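Local coordinates for protein putative hexulose 6 phosphate synthase (PDB 3F4W) that belongs to the orotidine 5'-phosphate decarboxylase/HUMPS family of TIM-barrel proteins, its precise role not being established, at residues 56-61 and 71-76. Numbering follows the deposited sequence.
Sequences VLADAK and QLLFDA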
ATOM      1  N   VAL A  56      -5.174  -8.986  15.981  1.00 15.38           N
ATOM      2  CA  VAL A  56      -4.419  -9.060  14.740  1.00 16.95           C
ATOM      3  C   VAL A  56      -4.569  -7.757  13.971  1.00 16.62           C
ATOM      4  O   VAL A  56      -5.682  -7.273  13.764  1.00 17.15           O
ATOM      5  CB  VAL A  56      -4.867 -10.261  13.866  1.00 17.84           C
ATOM      6  CG1 VAL A  56      -4.118 -10.276  12.543  1.00 16.28           C
ATOM      7  CG2 VAL A  56      -4.652 -11.572  14.612  1.00 20.37           C
ATOM      8  N   LEU A  57      -3.433  -7.188  13.575  1.00 15.20           N
ATOM      9  CA  LEU A  57      -3.381  -5.954  12.800  1.00 16.22           C
ATOM     10  C   LEU A  57      -2.956  -6.282  11.367  1.00 18.40           C
ATOM     11  O   LEU A  57      -1.934  -6.925  11.156  1.00 17.59           O
ATOM     12  CB  LEU A  57      -2.368  -4.996  13.451  1.00 18.25           C
ATOM     13  CG  LEU A  57      -1.837  -3.656  12.898  1.00 18.45           C
ATOM     14  CD1 LEU A  57      -1.689  -3.622  11.386  1.00 21.35           C
ATOM     15  CD2 LEU A  57      -2.639  -2.448  13.400  1.00 18.39           C
ATOM     16  N   ALA A  58      -3.744  -5.849  10.386  1.00 13.57           N
ATOM     17  CA  ALA A  58      -3.363  -6.019   8.985  1.00 14.32           C
ATOM     18  C   ALA A  58      -2.735  -4.733   8.463  1.00 12.39           C
ATOM     19  O   ALA A  58      -3.423  -3.724   8.295  1.00 13.99           O
ATOM     20  CB  ALA A  58      -4.577  -6.399   8.141  1.00 15.50           C
ATOM     21  N   ASP A  59      -1.429  -4.766   8.218  1.00 11.38           N
ATOM     22  CA  ASP A  59      -0.708  -3.577   7.784  1.00 14.89           C
ATOM     23  C   ASP A  59      -0.826  -3.378   6.276  1.00 15.77           C
ATOM     24  O   ASP A  59       0.167  -3.447   5.547  1.00 15.47           O
ATOM     25  CB  ASP A  59       0.761  -3.656   8.186  1.00 13.35           C
ATOM     26  CG  ASP A  59       1.462  -2.320   8.082  1.00 19.56           C
ATOM     27  OD1 ASP A  59       0.769  -1.280   8.074  1.00 18.41           O
ATOM     28  OD2 ASP A  59       2.707  -2.310   8.009  1.00 20.24           O
ATOM     29  N   ALA A  60      -2.048  -3.134   5.818  1.00 11.01           N
ATOM     30  CA  ALA A  60      -2.313  -2.968   4.393  1.00 14.06           C
ATOM     31  C   ALA A  60      -1.773  -1.647   3.843  1.00 14.51           C
ATOM     32  O   ALA A  60      -1.509  -1.533   2.645  1.00 13.01           O
ATOM     33  CB  ALA A  60      -3.804  -3.087   4.124  1.00 12.38           C
ATOM     34  N   LYS A  61      -1.601  -0.658   4.717  1.00 12.47           N
ATOM     35  CA  LYS A  61      -1.182   0.677   4.287  1.00 13.16           C
ATOM     36  C   LYS A  61      -2.054   1.162   3.133  1.00 14.71           C
ATOM     37  O   LYS A  61      -1.553   1.587   2.086  1.00 15.09           O
ATOM     38  CB  LYS A  61       0.295   0.689   3.879  1.00 12.98           C
ATOM     39  CG  LYS A  61       1.273   0.680   5.044  1.00 12.64           C
ATOM     40  CD  LYS A  61       2.702   0.858   4.547  1.00 16.60           C
ATOM     41  CE  LYS A  61       3.704   0.820   5.690  1.00 18.62           C
ATOM     42  NZ  LYS A  61       3.879  -0.557   6.217  1.00 16.69           N
ATOM     43  N   GLN A  71     -12.841  -3.836   4.410  1.00 15.82           N
ATOM     44  CA  GLN A  71     -13.849  -4.861   4.669  1.00 18.82           C
ATOM     45  C   GLN A  71     -13.293  -6.257   4.401  1.00 20.67           C
ATOM     46  O   GLN A  71     -13.518  -7.189   5.170  1.00 18.18           O
ATOM     47  CB  GLN A  71     -15.086  -4.604   3.808  1.00 21.34           C
ATOM     48  CG  GLN A  71     -16.303  -5.426   4.174  1.00 22.12           C
ATOM     49  CD  GLN A  71     -17.488  -5.122   3.280  1.00 26.34           C
ATOM     50  OE1 GLN A  71     -18.530  -4.663   3.742  1.00 30.16           O
ATOM     51  NE2 GLN A  71     -17.327  -5.363   1.986  1.00 27.94           N
ATOM     52  N   LEU A  72     -12.561  -6.391   3.302  1.00 18.01           N
ATOM     53  CA  LEU A  72     -11.897  -7.644   2.974  1.00 16.33           C
ATOM     54  C   LEU A  72     -11.020  -8.106   4.135  1.00 18.39           C
ATOM     55  O   LEU A  72     -10.996  -9.286   4.489  1.00 19.10           O
ATOM     56  CB  LEU A  72     -11.039  -7.458   1.721  1.00 14.47           C
ATOM     57  CG  LEU A  72     -10.145  -8.635   1.353  0.50 15.88           C
ATOM     58  CD1 LEU A  72     -11.006  -9.789   0.885  1.00 21.46           C
ATOM     59  CD2 LEU A  72      -9.154  -8.230   0.280  1.00 22.45           C
ATOM     60  N   LEU A  73     -10.296  -7.159   4.718  1.00 15.00           N
ATOM     61  CA  LEU A  73      -9.366  -7.437   5.801  1.00 13.96           C
ATOM     62  C   LEU A  73     -10.098  -7.772   7.096  1.00 17.44           C
ATOM     63  O   LEU A  73      -9.732  -8.712   7.804  1.00 19.06           O
ATOM     64  CB  LEU A  73      -8.458  -6.226   6.018  1.00 14.84           C
ATOM     65  CG  LEU A  73      -7.081  -6.172   5.344  1.00 19.35           C
ATOM     66  CD1 LEU A  73      -6.873  -7.262   4.312  1.00 18.15           C
ATOM     67  CD2 LEU A  73      -6.823  -4.785   4.756  1.00 14.15           C
ATOM     68  N   PHE A  74     -11.132  -6.998   7.405  1.00 14.45           N
ATOM     69  CA  PHE A  74     -11.902  -7.221   8.623  1.00 15.67           C
ATOM     70  C   PHE A  74     -12.656  -8.540   8.548  1.00 17.69           C
ATOM     71  O   PHE A  74     -12.678  -9.301   9.514  1.00 16.16           O
ATOM     72  CB  PHE A  74     -12.863  -6.060   8.894  1.00 15.97           C
ATOM     73  CG  PHE A  74     -12.180  -4.807   9.364  1.00 14.37           C
ATOM     74  CD1 PHE A  74     -11.260  -4.852  10.398  1.00 15.44           C
ATOM     75  CD2 PHE A  74     -12.472  -3.583   8.786  1.00 14.41           C
ATOM     76  CE1 PHE A  74     -10.632  -3.708  10.838  1.00 15.54           C
ATOM     77  CE2 PHE A  74     -11.848  -2.432   9.222  1.00 13.16           C
ATOM     78  CZ  PHE A  74     -10.927  -2.493  10.248  1.00 13.44           C
ATOM     79  N   ASP A  75     -13.266  -8.809   7.395  1.00 17.90           N
ATOM     80  CA  ASP A  75     -13.945 -10.079   7.170  1.00 17.48           C
ATOM     81  C   ASP A  75     -13.007 -11.258   7.415  1.00 20.73           C
ATOM     82  O   ASP A  75     -13.442 -12.329   7.830  1.00 21.07           O
ATOM     83  CB  ASP A  75     -14.501 -10.162   5.744  1.00 17.81           C
ATOM     84  CG  ASP A  75     -15.753  -9.326   5.553  1.00 24.08           C
ATOM     85  OD1 ASP A  75     -16.282  -8.810   6.558  1.00 25.61           O
ATOM     86  OD2 ASP A  75     -16.208  -9.187   4.395  1.00 25.55           O
ATOM     87  N   ALA A  76     -11.721 -11.056   7.149  1.00 15.74           N
ATOM     88  CA  ALA A  76     -10.735 -12.121   7.292  1.00 17.88           C
ATOM     89  C   ALA A  76     -10.324 -12.354   8.744  1.00 20.48           C
ATOM     90  O   ALA A  76      -9.617 -13.313   9.046  1.00 21.10           O
ATOM     91  CB  ALA A  76      -9.515 -11.830   6.443  1.00 16.74           C
TER
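A small, buried apolar contact joins strand 55-62 to helix 66-75 within one beta-alpha-beta unit of the TIM barrel, where the helix covers the outer face of the strand before the chain returns as strand 80-84. L73 reaches from the helix to two alanines, A58 and A60, which sit two apart on the strand and so present their methyls on the same face. Its CG lies 3.8 Å from A58 CB, while the CD2 branch comes within 3.5 Å of A60 CB. L73 reaches this position with chi1 -95° and chi2 10°, both off the staggered values. One branched leucine thus spans both alanines, whose short side chains are consistent with the close approach of the backbones, the CA atoms of A58 and L73 lying 6.9 Å apart. The total area buried is modest, 111 Å². Further apolar neighbours flank the contact, with V41 and V81 touching L73, I44 packing on A58, and I37 of the second subunit also meeting the leucine.

D59, between the alanines, points away from the helix and into the barrel, where T82 OG1 on OD1 and K61 NZ on OD2 make a buried carboxylate tolerable. At D59 the strand bends in an inverse gamma turn, closed by a weak bond from A60 N to A58 O. K61, two residues on, has an extended side chain that turns only at its end, chi4 73°; its NZ, also hydrogen-bonded to T33 OG1, forms a salt bridge to D59 OD2 at 2.8 Å, meeting the oxygen from above the carboxylate plane, 36° out of it.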